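Local coordinates for importin-95 (Chaetomium thermophilum, PDB 4XRI), which is a HEAT-repeat transport receptor of the importin beta family, involved in nuclear import of protein cargo and probably binding a small GTPase, at residues His36-Glu39 and Gln44-Leu47; Leu47-Ala52 and Gly67-Asn72; Ala87-Gln92 and Glu96-Val101; Ala54-Ser57 and Ile62-Ala65. The protein carries 2 engineered substitutions. One frame throughout, in Å; residues are numbered along the deposited sequence.

Contact 1: residues His36-Glu39 and Gln44-Leu47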
loop_
_atom_site.group_PDB
_atom_site.type_symbol
_atom_site.label_atom_id
_atom_site.label_comp_id
_atom_site.label_asym_id
_atom_site.label_seq_id
_atom_site.Cartn_x
_atom_site.Cartn_y
_atom_site.Cartn_z
ATOM N N HIS A 36 6.965 -24.073 27.169
ATOM C CA HIS A 36 6.605 -25.183 28.042
ATOM C C HIS A 36 6.524 -24.729 29.492
ATOM O O HIS A 36 5.613 -25.118 30.225
ATOM C CB HIS A 36 7.614 -26.326 27.907
ATOM C CG HIS A 36 7.545 -27.326 29.017
ATOM N ND1 HIS A 36 8.569 -27.505 29.925
ATOM C CD2 HIS A 36 6.571 -28.197 29.375
ATOM C CE1 HIS A 36 8.230 -28.444 30.787
ATOM N NE2 HIS A 36 7.022 -28.882 30.478
ATOM N N ALA A 37 7.481 -23.900 29.896
ATOM C CA ALA A 37 7.505 -23.356 31.248
ATOM C C ALA A 37 6.274 -22.504 31.524
ATOM O O ALA A 37 5.711 -22.545 32.614
ATOM C CB ALA A 37 8.771 -22.543 31.470
ATOM N N ALA A 38 5.852 -21.741 30.522
ATOM C CA ALA A 38 4.687 -20.878 30.659
ATOM C C ALA A 38 3.399 -21.693 30.679
ATOM O O ALA A 38 2.346 -21.197 31.076
ATOM C CB ALA A 38 4.648 -19.858 29.532
ATOM N N GLU A 39 3.490 -22.942 30.239
ATOM C CA GLU A 39 2.334 -23.825 30.170
ATOM C C GLU A 39 2.195 -24.651 31.447
ATOM O O GLU A 39 1.086 -24.864 31.932
ATOM C CB GLU A 39 2.442 -24.747 28.952
ATOM C CG GLU A 39 2.099 -24.070 27.623
ATOM C CD GLU A 39 2.466 -24.907 26.404
ATOM O OE1 GLU A 39 2.984 -26.031 26.574
ATOM O OE2 GLU A 39 2.239 -24.430 25.272
ATOM N N GLN A 44 4.897 -19.315 38.203
ATOM C CA GLN A 44 6.301 -19.565 38.503
ATOM C C GLN A 44 7.184 -19.074 37.362
ATOM O O GLN A 44 8.308 -18.618 37.582
ATOM C CB GLN A 44 6.540 -21.054 38.759
ATOM C CG GLN A 44 7.649 -21.337 39.758
ATOM C CD GLN A 44 7.333 -20.807 41.145
ATOM O OE1 GLN A 44 6.170 -20.603 41.497
ATOM N NE2 GLN A 44 8.371 -20.576 41.940
ATOM N N TYR A 45 6.659 -19.174 36.145
ATOM C CA TYR A 45 7.321 -18.646 34.958
ATOM C C TYR A 45 7.507 -17.138 35.091
ATOM O O TYR A 45 8.580 -16.606 34.805
ATOM C CB TYR A 45 6.509 -18.989 33.706
ATOM C CG TYR A 45 7.066 -18.462 32.399
ATOM C CD1 TYR A 45 8.277 -18.922 31.898
ATOM C CD2 TYR A 45 6.360 -17.530 31.647
ATOM C CE1 TYR A 45 8.781 -18.452 30.696
ATOM C CE2 TYR A 45 6.853 -17.055 30.445
ATOM C CZ TYR A 45 8.063 -17.521 29.974
ATOM O OH TYR A 45 8.557 -17.050 28.779
ATOM N N LEU A 46 6.457 -16.460 35.544
ATOM C CA LEU A 46 6.496 -15.015 35.745
ATOM C C LEU A 46 7.509 -14.627 36.815
ATOM O O LEU A 46 8.315 -13.718 36.617
ATOM C CB LEU A 46 5.113 -14.482 36.129
ATOM C CG LEU A 46 3.996 -14.654 35.101
ATOM C CD1 LEU A 46 2.770 -13.847 35.507
ATOM C CD2 LEU A 46 4.472 -14.262 33.713
ATOM N N LEU A 47 7.457 -15.321 37.948
ATOM C CA LEU A 47 8.370 -15.064 39.058
ATOM C C LEU A 47 9.824 -15.242 38.653
ATOM O O LEU A 47 10.663 -14.380 38.918
ATOM C CB LEU A 47 8.051 -15.987 40.233
ATOM C CG LEU A 47 6.871 -15.561 41.102
ATOM C CD1 LEU A 47 6.577 -16.610 42.160
ATOM C CD2 LEU A 47 7.180 -14.224 41.742
#
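The ring of Y45 lies against two successive alanines, A37 and A38, and these three residues account for the touching surface between 36-39 and 44-47. A38 sends its methyl over one face of the ring: CB of A38 stands 3.8 Å from the centroid of the Y45 ring, 22° off the ring normal, which meets the geometry of a CH-pi contact. The methyl is offset toward the CD2 and CE2 rim, with A38 CB 3.6 Å from Y45 CD2. A37 makes the second touch, its CB lying 3.7 Å from CD1 of Y45 on an oblique line to the ring. Nearer the root of the side chain, CB of Y45 packs 3.8 Å from the carbonyl oxygen of A37, and its CG is equally close to CA of A38. The ring reaches this place because CG is anti to the backbone N, chi1 178°, which swings the aromatic group off helix 42-54 and onto helix 24-40. Small methyls suit the close approach of the backbones, whose CA atoms at A38 and Y45 come within 5.5 Å. Reducing Y45 to an alanine would take the ring from A37 and A38, and a gap is likely to open between the two helices. Outside the pair, Y45 also touches A69 of helix 60-72 and A73 in the loop after it, while the adjoining L46 packs on L70 and on V101 of helix 95-108. The contact joins consecutive helices 24-40 and 42-54 across their short connection, near the surface, with helices 60-72 and 95-108 alongside the second.

Contact 2: residues Leu47-Ala52 and Gly67-Asn72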
loop_
_atom_site.group_PDB
_atom_site.type_symbol
_atom_site.label_atom_id
_atom_site.label_comp_id
_atom_site.label_asym_id
_atom_site.label_seq_id
_atom_site.Cartn_x
_atom_site.Cartn_y
_atom_site.Cartn_z
ATOM N N LEU A 47 7.457 -15.321 37.948
ATOM C CA LEU A 47 8.370 -15.064 39.058
ATOM C C LEU A 47 9.824 -15.242 38.653
ATOM O O LEU A 47 10.663 -14.380 38.918
ATOM C CB LEU A 47 8.051 -15.987 40.233
ATOM C CG LEU A 47 6.871 -15.561 41.102
ATOM C CD1 LEU A 47 6.577 -16.610 42.160
ATOM C CD2 LEU A 47 7.180 -14.224 41.742
ATOM N N THR A 48 10.111 -16.372 38.015
ATOM C CA THR A 48 11.460 -16.681 37.556
ATOM C C THR A 48 12.012 -15.577 36.662
ATOM O O THR A 48 13.146 -15.124 36.834
ATOM C CB THR A 48 11.498 -18.013 36.781
ATOM O OG1 THR A 48 10.998 -19.067 37.614
ATOM C CG2 THR A 48 12.922 -18.340 36.354
ATOM N N LEU A 49 11.190 -15.139 35.716
ATOM C CA LEU A 49 11.599 -14.137 34.741
ATOM C C LEU A 49 11.818 -12.760 35.360
ATOM O O LEU A 49 12.797 -12.082 35.044
ATOM C CB LEU A 49 10.564 -14.037 33.620
ATOM C CG LEU A 49 10.572 -15.180 32.609
ATOM C CD1 LEU A 49 9.513 -14.937 31.548
ATOM C CD2 LEU A 49 11.948 -15.315 31.977
ATOM N N VAL A 50 10.912 -12.346 36.239
ATOM C CA VAL A 50 11.024 -11.029 36.854
ATOM C C VAL A 50 12.191 -10.996 37.840
ATOM O O VAL A 50 12.804 -9.949 38.057
ATOM C CB VAL A 50 9.713 -10.607 37.567
ATOM C CG1 VAL A 50 9.494 -11.395 38.850
ATOM C CG2 VAL A 50 9.724 -9.110 37.850
ATOM N N GLN A 51 12.509 -12.148 38.426
ATOM C CA GLN A 51 13.630 -12.235 39.354
ATOM C C GLN A 51 14.949 -12.126 38.600
ATOM O O GLN A 51 15.887 -11.471 39.059
ATOM C CB GLN A 51 13.576 -13.538 40.153
ATOM C CG GLN A 51 12.647 -13.480 41.355
ATOM C CD GLN A 51 12.563 -14.801 42.096
ATOM O OE1 GLN A 51 12.540 -15.869 41.484
ATOM N NE2 GLN A 51 12.522 -14.735 43.422
ATOM N N ALA A 52 15.009 -12.769 37.438
ATOM C CA ALA A 52 16.189 -12.707 36.580
ATOM C C ALA A 52 16.372 -11.299 36.026
ATOM O O ALA A 52 17.493 -10.849 35.789
ATOM C CB ALA A 52 16.078 -13.713 35.450
ATOM N N GLY A 67 13.211 -9.746 30.817
ATOM C CA GLY A 67 12.162 -8.744 30.850
ATOM C C GLY A 67 11.270 -8.795 29.627
ATOM O O GLY A 67 10.055 -8.627 29.728
ATOM N N ILE A 68 11.874 -9.027 28.466
ATOM C CA ILE A 68 11.119 -9.122 27.222
ATOM C C ILE A 68 10.219 -10.348 27.234
ATOM O O ILE A 68 9.045 -10.273 26.865
ATOM C CB ILE A 68 12.045 -9.190 25.989
ATOM C CG1 ILE A 68 12.893 -7.925 25.895
ATOM C CG2 ILE A 68 11.229 -9.372 24.721
ATOM C CD1 ILE A 68 12.094 -6.653 25.998
ATOM N N ALA A 69 10.778 -11.474 27.668
ATOM C CA ALA A 69 10.027 -12.719 27.777
ATOM C C ALA A 69 8.857 -12.562 28.739
ATOM O O ALA A 69 7.758 -13.053 28.483
ATOM C CB ALA A 69 10.939 -13.852 28.229
ATOM N N LEU A 70 9.109 -11.870 29.845
ATOM C CA LEU A 70 8.083 -11.587 30.842
ATOM C C LEU A 70 6.966 -10.736 30.251
ATOM O O LEU A 70 5.785 -11.028 30.433
ATOM C CB LEU A 70 8.699 -10.882 32.051
ATOM C CG LEU A 70 7.747 -10.446 33.166
ATOM C CD1 LEU A 70 7.052 -11.646 33.784
ATOM C CD2 LEU A 70 8.507 -9.655 34.223
ATOM N N LYS A 71 7.357 -9.681 29.543
ATOM C CA LYS A 71 6.412 -8.813 28.851
ATOM C C LYS A 71 5.545 -9.611 27.884
ATOM O O LYS A 71 4.327 -9.431 27.829
ATOM C CB LYS A 71 7.158 -7.703 28.101
ATOM C CG LYS A 71 6.261 -6.726 27.346
ATOM C CD LYS A 71 6.204 -7.038 25.854
ATOM C CE LYS A 71 7.573 -6.940 25.201
ATOM N NZ LYS A 71 7.498 -7.189 23.732
ATOM N N ASN A 72 6.183 -10.499 27.129
ATOM C CA ASN A 72 5.490 -11.300 26.128
ATOM C C ASN A 72 4.620 -12.395 26.730
ATOM O O ASN A 72 3.851 -13.046 26.022
ATOM C CB ASN A 72 6.498 -11.931 25.169
ATOM C CG ASN A 72 7.120 -10.921 24.227
ATOM O OD1 ASN A 72 6.548 -9.863 23.970
ATOM N ND2 ASN A 72 8.294 -11.247 23.702
#
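Two consecutive helices of the N-terminal superhelix, 42-54 and 60-72, pack here as a near-antiparallel pair: their local axes approach to 8.6 Å, with 145° between the N-to-C directions. The side chains that meet are all apolar. L49 is the main contributor from 47-52; its CD1 branch lies over the backbone between A69 and L70, 3.5 Å from L70 N, and also meets the methyl of A69, with CD1 of L49 3.8 Å from A69 CB. Closer to the main chains, the CB atoms of L49 and L70 are 4.0 Å apart, in keeping with the 5.8 Å between their CA atoms. L70 answers with its CD2 branch, which runs across V50 and stops 3.7 Å from V50 CB. Its CG is anti to the backbone N, chi1 177°, and this directs the branched end across V50. The CA atoms of V50 and G67 are 6.5 Å apart. Beyond the pair, I12 of helix 11-19 touches L49, V50 meets L104 of helix 95-108, and L70 meets V123 of helix 114-131. Apolar packing between consecutive, roughly antiparallel helices is consistent with the helical solenoid of a HEAT-repeat protein.

Contact 3: residues Ala87-Gln92 and Glu96-Val101. With SO4 (sulfate ion), chain F.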
loop_
_atom_site.group_PDB
_atom_site.type_symbol
_atom_site.label_atom_id
_atom_site.label_comp_id
_atom_site.label_asym_id
_atom_site.label_seq_id
_atom_site.Cartn_x
_atom_site.Cartn_y
_atom_site.Cartn_z
ATOM N N ALA A 87 -5.712 -12.110 29.630
ATOM C CA ALA A 87 -6.591 -12.912 30.473
ATOM C C ALA A 87 -5.766 -13.808 31.390
ATOM O O ALA A 87 -6.177 -14.115 32.513
ATOM C CB ALA A 87 -7.530 -13.746 29.625
ATOM N N LYS A 88 -4.598 -14.222 30.903
ATOM C CA LYS A 88 -3.691 -15.051 31.688
ATOM C C LYS A 88 -3.157 -14.285 32.894
ATOM O O LYS A 88 -2.993 -14.855 33.975
ATOM C CB LYS A 88 -2.528 -15.556 30.828
ATOM C CG LYS A 88 -2.944 -16.475 29.686
ATOM C CD LYS A 88 -1.733 -17.090 28.995
ATOM C CE LYS A 88 -0.973 -18.019 29.932
ATOM N NZ LYS A 88 0.224 -18.617 29.276
ATOM N N TRP A 89 -2.891 -12.994 32.716
ATOM C CA TRP A 89 -2.429 -12.169 33.827
ATOM C C TRP A 89 -3.543 -11.977 34.847
ATOM O O TRP A 89 -3.319 -12.057 36.055
ATOM C CB TRP A 89 -1.935 -10.804 33.344
ATOM C CG TRP A 89 -1.615 -9.868 34.478
ATOM C CD1 TRP A 89 -2.451 -8.950 35.046
ATOM C CD2 TRP A 89 -0.372 -9.767 35.183
ATOM N NE1 TRP A 89 -1.805 -8.281 36.058
ATOM C CE2 TRP A 89 -0.525 -8.762 36.160
ATOM C CE3 TRP A 89 0.858 -10.426 35.079
ATOM C CZ2 TRP A 89 0.501 -8.404 37.032
ATOM C CZ3 TRP A 89 1.878 -10.065 35.941
ATOM C CH2 TRP A 89 1.692 -9.065 36.906
ATOM N N LEU A 90 -4.746 -11.725 34.344
ATOM C CA LEU A 90 -5.894 -11.455 35.198
ATOM C C LEU A 90 -6.376 -12.684 35.968
ATOM O O LEU A 90 -6.632 -12.603 37.170
ATOM C CB LEU A 90 -7.048 -10.889 34.365
ATOM C CG LEU A 90 -6.961 -9.414 33.968
ATOM C CD1 LEU A 90 -8.177 -9.009 33.142
ATOM C CD2 LEU A 90 -6.834 -8.537 35.203
ATOM N N ASN A 91 -6.498 -13.819 35.285
ATOM C CA ASN A 91 -7.208 -14.959 35.862
ATOM C C ASN A 91 -6.392 -16.229 36.095
ATOM O O ASN A 91 -6.912 -17.205 36.636
ATOM C CB ASN A 91 -8.404 -15.307 34.976
ATOM C CG ASN A 91 -9.496 -14.261 35.036
ATOM O OD1 ASN A 91 -9.827 -13.753 36.109
ATOM N ND2 ASN A 91 -10.057 -13.925 33.882
ATOM N N GLN A 92 -5.126 -16.231 35.696
ATOM C CA GLN A 92 -4.305 -17.423 35.883
ATOM C C GLN A 92 -3.108 -17.155 36.785
ATOM O O GLN A 92 -2.155 -17.935 36.831
ATOM C CB GLN A 92 -3.852 -17.969 34.530
ATOM C CG GLN A 92 -5.008 -18.496 33.695
ATOM C CD GLN A 92 -4.574 -19.012 32.341
ATOM O OE1 GLN A 92 -5.189 -18.699 31.321
ATOM N NE2 GLN A 92 -3.517 -19.816 32.323
ATOM N N GLU A 96 -0.655 -12.591 45.100
ATOM C CA GLU A 96 0.699 -12.594 45.645
ATOM C C GLU A 96 1.741 -12.535 44.531
ATOM O O GLU A 96 2.717 -11.790 44.622
ATOM C CB GLU A 96 0.929 -13.830 46.516
ATOM C CG GLU A 96 2.314 -13.891 47.139
ATOM C CD GLU A 96 2.521 -15.125 47.996
ATOM O OE1 GLU A 96 1.519 -15.776 48.367
ATOM O OE2 GLU A 96 3.690 -15.446 48.298
ATOM N N THR A 97 1.524 -13.319 43.479
ATOM C CA THR A 97 2.435 -13.340 42.339
ATOM C C THR A 97 2.420 -12.004 41.606
ATOM O O THR A 97 3.472 -11.466 41.256
ATOM C CB THR A 97 2.081 -14.462 41.347
ATOM O OG1 THR A 97 2.127 -15.728 42.017
ATOM C CG2 THR A 97 3.059 -14.477 40.180
ATOM N N ARG A 98 1.222 -11.472 41.379
ATOM C CA ARG A 98 1.072 -10.190 40.698
ATOM C C ARG A 98 1.750 -9.064 41.468
ATOM O O ARG A 98 2.461 -8.246 40.887
ATOM C CB ARG A 98 -0.404 -9.857 40.486
ATOM C CG ARG A 98 -1.099 -10.756 39.487
ATOM C CD ARG A 98 -2.453 -10.198 39.079
ATOM N NE ARG A 98 -3.354 -10.037 40.217
ATOM C CZ ARG A 98 -4.173 -10.983 40.662
ATOM N NH1 ARG A 98 -4.957 -10.745 41.704
ATOM N NH2 ARG A 98 -4.207 -12.167 40.064
ATOM N N THR A 99 1.522 -9.031 42.778
ATOM C CA THR A 99 2.131 -8.025 43.640
ATOM C C THR A 99 3.651 -8.119 43.594
ATOM O O THR A 99 4.350 -7.106 43.561
ATOM C CB THR A 99 1.654 -8.172 45.099
ATOM O OG1 THR A 99 0.226 -8.051 45.148
ATOM C CG2 THR A 99 2.279 -7.098 45.981
ATOM N N ARG A 100 4.154 -9.348 43.581
ATOM C CA ARG A 100 5.588 -9.593 43.549
ATOM C C ARG A 100 6.205 -9.140 42.229
ATOM O O ARG A 100 7.242 -8.474 42.216
ATOM C CB ARG A 100 5.876 -11.075 43.780
ATOM C CG ARG A 100 7.349 -11.418 43.838
ATOM C CD ARG A 100 8.028 -10.772 45.027
ATOM N NE ARG A 100 9.436 -11.152 45.115
ATOM C CZ ARG A 100 10.322 -10.561 45.909
ATOM N NH1 ARG A 100 11.581 -10.973 45.922
ATOM N NH2 ARG A 100 9.950 -9.552 46.685
ATOM N N VAL A 101 5.568 -9.511 41.123
ATOM C CA VAL A 101 6.042 -9.129 39.797
ATOM C C VAL A 101 6.028 -7.614 39.636
ATOM O O VAL A 101 6.992 -7.021 39.149
ATOM C CB VAL A 101 5.186 -9.770 38.682
ATOM C CG1 VAL A 101 5.543 -9.179 37.323
ATOM C CG2 VAL A 101 5.373 -11.278 38.674
HETATM S S SO4 F . -6.455 -13.841 43.329
HETATM O O1 SO4 F . -7.465 -12.793 43.449
HETATM O O2 SO4 F . -7.110 -15.132 43.138
HETATM O O3 SO4 F . -5.644 -13.882 44.544
HETATM O O4 SO4 F . -5.600 -13.559 42.179
#
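Apolar and CH-pi contacts to the indole of W89 join 87-92 to 96-101. The aliphatic part of R98 crosses one ring face obliquely: CD lies 3.6 Å from W89 NE1 and 4.0 Å from the centroid of the five-membered ring, 29° off its normal, a CH-pi contact. CG of R98 follows the same face, 3.8 Å from CZ2 of W89. V101 instead meets the ring at its edge, with CG1 3.9 Å from CH2 of W89. W89 has its CG anti to the backbone N, chi1 173°, which carries the ring toward the second helix.

Polar contacts belong to the far end of R98. Its chain bends at chi3 and turns the guanidinium plane 66° from the indole. NH1 and NH2 of R98 both donate to O4 of a sulfate, each at 2.9 Å, and the anion, probably from the crystallisation liquor, also accepts from Q95 N. Q95 OE1 and T93 OG1 hold the two guanidinium nitrogens from the protein side, while E131 accepts from W89 NE1. A leucine in place of R98 lacks the guanidinium, so Q95 OE1 and T93 OG1 would probably be left without this donor and the sulfate held less firmly, by Q95 N.

The helix directions differ widely and the local axes pass 10.9 Å apart, so the arrangement is a turn between consecutive helices of the HEAT-repeat solenoid, with an anion held near the start of helix 95-108.

Contact 4: residues Ala54-Ser57 and Ile62-Ala65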
loop_
_atom_site.group_PDB
_atom_site.type_symbol
_atom_site.label_atom_id
_atom_site.label_comp_id
_atom_site.label_asym_id
_atom_site.label_seq_id
_atom_site.Cartn_x
_atom_site.Cartn_y
_atom_site.Cartn_z
ATOM N N ALA A 54 15.461 -8.620 37.719
ATOM C CA ALA A 54 15.808 -7.767 38.850
ATOM C C ALA A 54 17.210 -8.053 39.385
ATOM O O ALA A 54 17.743 -7.289 40.190
ATOM C CB ALA A 54 14.778 -7.931 39.962
ATOM N N ASN A 55 17.808 -9.148 38.928
ATOM C CA ASN A 55 19.114 -9.577 39.421
ATOM C C ASN A 55 20.251 -8.675 38.940
ATOM O O ASN A 55 20.619 -8.696 37.766
ATOM C CB ASN A 55 19.383 -11.025 38.997
ATOM C CG ASN A 55 20.614 -11.619 39.667
ATOM O OD1 ASN A 55 21.386 -10.917 40.321
ATOM N ND2 ASN A 55 20.806 -12.922 39.495
ATOM N N GLU A 56 20.818 -7.901 39.860
ATOM C CA GLU A 56 21.906 -6.983 39.533
ATOM C C GLU A 56 23.229 -7.699 39.268
ATOM O O GLU A 56 24.190 -7.085 38.803
ATOM C CB GLU A 56 22.101 -5.967 40.660
ATOM C CG GLU A 56 20.931 -5.022 40.855
ATOM C CD GLU A 56 20.757 -4.054 39.699
ATOM O OE1 GLU A 56 21.732 -3.827 38.949
ATOM O OE2 GLU A 56 19.639 -3.523 39.539
ATOM N N SER A 57 23.280 -8.992 39.569
ATOM C CA SER A 57 24.502 -9.765 39.375
ATOM C C SER A 57 24.580 -10.348 37.965
ATOM O O SER A 57 25.595 -10.928 37.577
ATOM C CB SER A 57 24.597 -10.887 40.413
ATOM O OG SER A 57 24.663 -10.361 41.727
ATOM N N ILE A 62 21.068 -10.461 29.370
ATOM C CA ILE A 62 20.297 -11.544 29.973
ATOM C C ILE A 62 19.055 -10.984 30.657
ATOM O O ILE A 62 17.947 -11.498 30.482
ATOM C CB ILE A 62 21.127 -12.341 30.997
ATOM C CG1 ILE A 62 22.303 -13.031 30.305
ATOM C CG2 ILE A 62 20.253 -13.373 31.704
ATOM C CD1 ILE A 62 21.886 -13.970 29.196
ATOM N N ARG A 63 19.252 -9.925 31.436
ATOM C CA ARG A 63 18.162 -9.281 32.159
ATOM C C ARG A 63 17.116 -8.720 31.206
ATOM O O ARG A 63 15.916 -8.838 31.451
ATOM C CB ARG A 63 18.706 -8.168 33.055
ATOM C CG ARG A 63 19.723 -8.645 34.071
ATOM C CD ARG A 63 20.313 -7.486 34.846
ATOM N NE ARG A 63 19.330 -6.846 35.715
ATOM C CZ ARG A 63 19.588 -5.791 36.479
ATOM N NH1 ARG A 63 20.800 -5.251 36.473
ATOM N NH2 ARG A 63 18.634 -5.270 37.240
ATOM N N ALA A 64 17.581 -8.104 30.122
ATOM C CA ALA A 64 16.687 -7.575 29.101
ATOM C C ALA A 64 15.868 -8.702 28.491
ATOM O O ALA A 64 14.653 -8.586 28.339
ATOM C CB ALA A 64 17.476 -6.840 28.023
ATOM N N ALA A 65 16.547 -9.796 28.154
ATOM C CA ALA A 65 15.901 -10.979 27.595
ATOM C C ALA A 65 14.810 -11.508 28.518
ATOM O O ALA A 65 13.724 -11.870 28.067
ATOM C CB ALA A 65 16.932 -12.062 27.327
#
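R63, reaching from helix 60-72 to the loop before it, has a closely fitted side against the loop backbone and a more open side at E56. On the close side, N55 O sits over one face of the guanidinium, 3.0 Å above its plane and offset toward the rim. N55 O is also 3.2 Å from R63 CD, but its angle to NE is too poor for a hydrogen bond; NE donates instead to L53 O. CA of E56 covers the same face, and helix 95-108 adds T108 against R63.

On the exposed side, the carboxylate of E56 forms a salt bridge with the two terminal nitrogens. The bond from R63 NH2 to E56 OE2 is 3.1 Å long and meets the oxygen from well above the carboxylate plane, while that from NH1 to OE1, at 3.0 Å, is weak. E56 gets there by a bend at chi2, -68°, which folds its carboxylate back over the arginine. The two planes stand 87° apart, unlike a coplanar paired bridge. An Asx turn, S57 N to N55 OD1 at 2.8 Å, shapes the loop.

S111 OG binds E56 OE2 and, weakly, R63 NH1. The buried arginine charge is thus shared among backbone carbonyl, carboxylate and hydroxyl, which probably fixes this loop against the helix it leads into.

From the N terminus, contact 1 closes the short turn between helices 24-40 and 42-54. Contact 2 starts on L47, where contact 1 ends, and closes the longer link to helix 60-72; contact 4 lies within that link, fastening its loop to the start of the same helix. Contact 3 follows separately, closing the turn from helix 79-91 to helix 95-108. None of them cross. Contacts 1 and 2 have centres about 9 Å apart and touch through L46 and L70, and L47 reaches R100 of contact 3. Contacts 3 and 4 are farthest apart, about 21 Å between centres. Together they tie five N-terminal helices into one end of the solenoid.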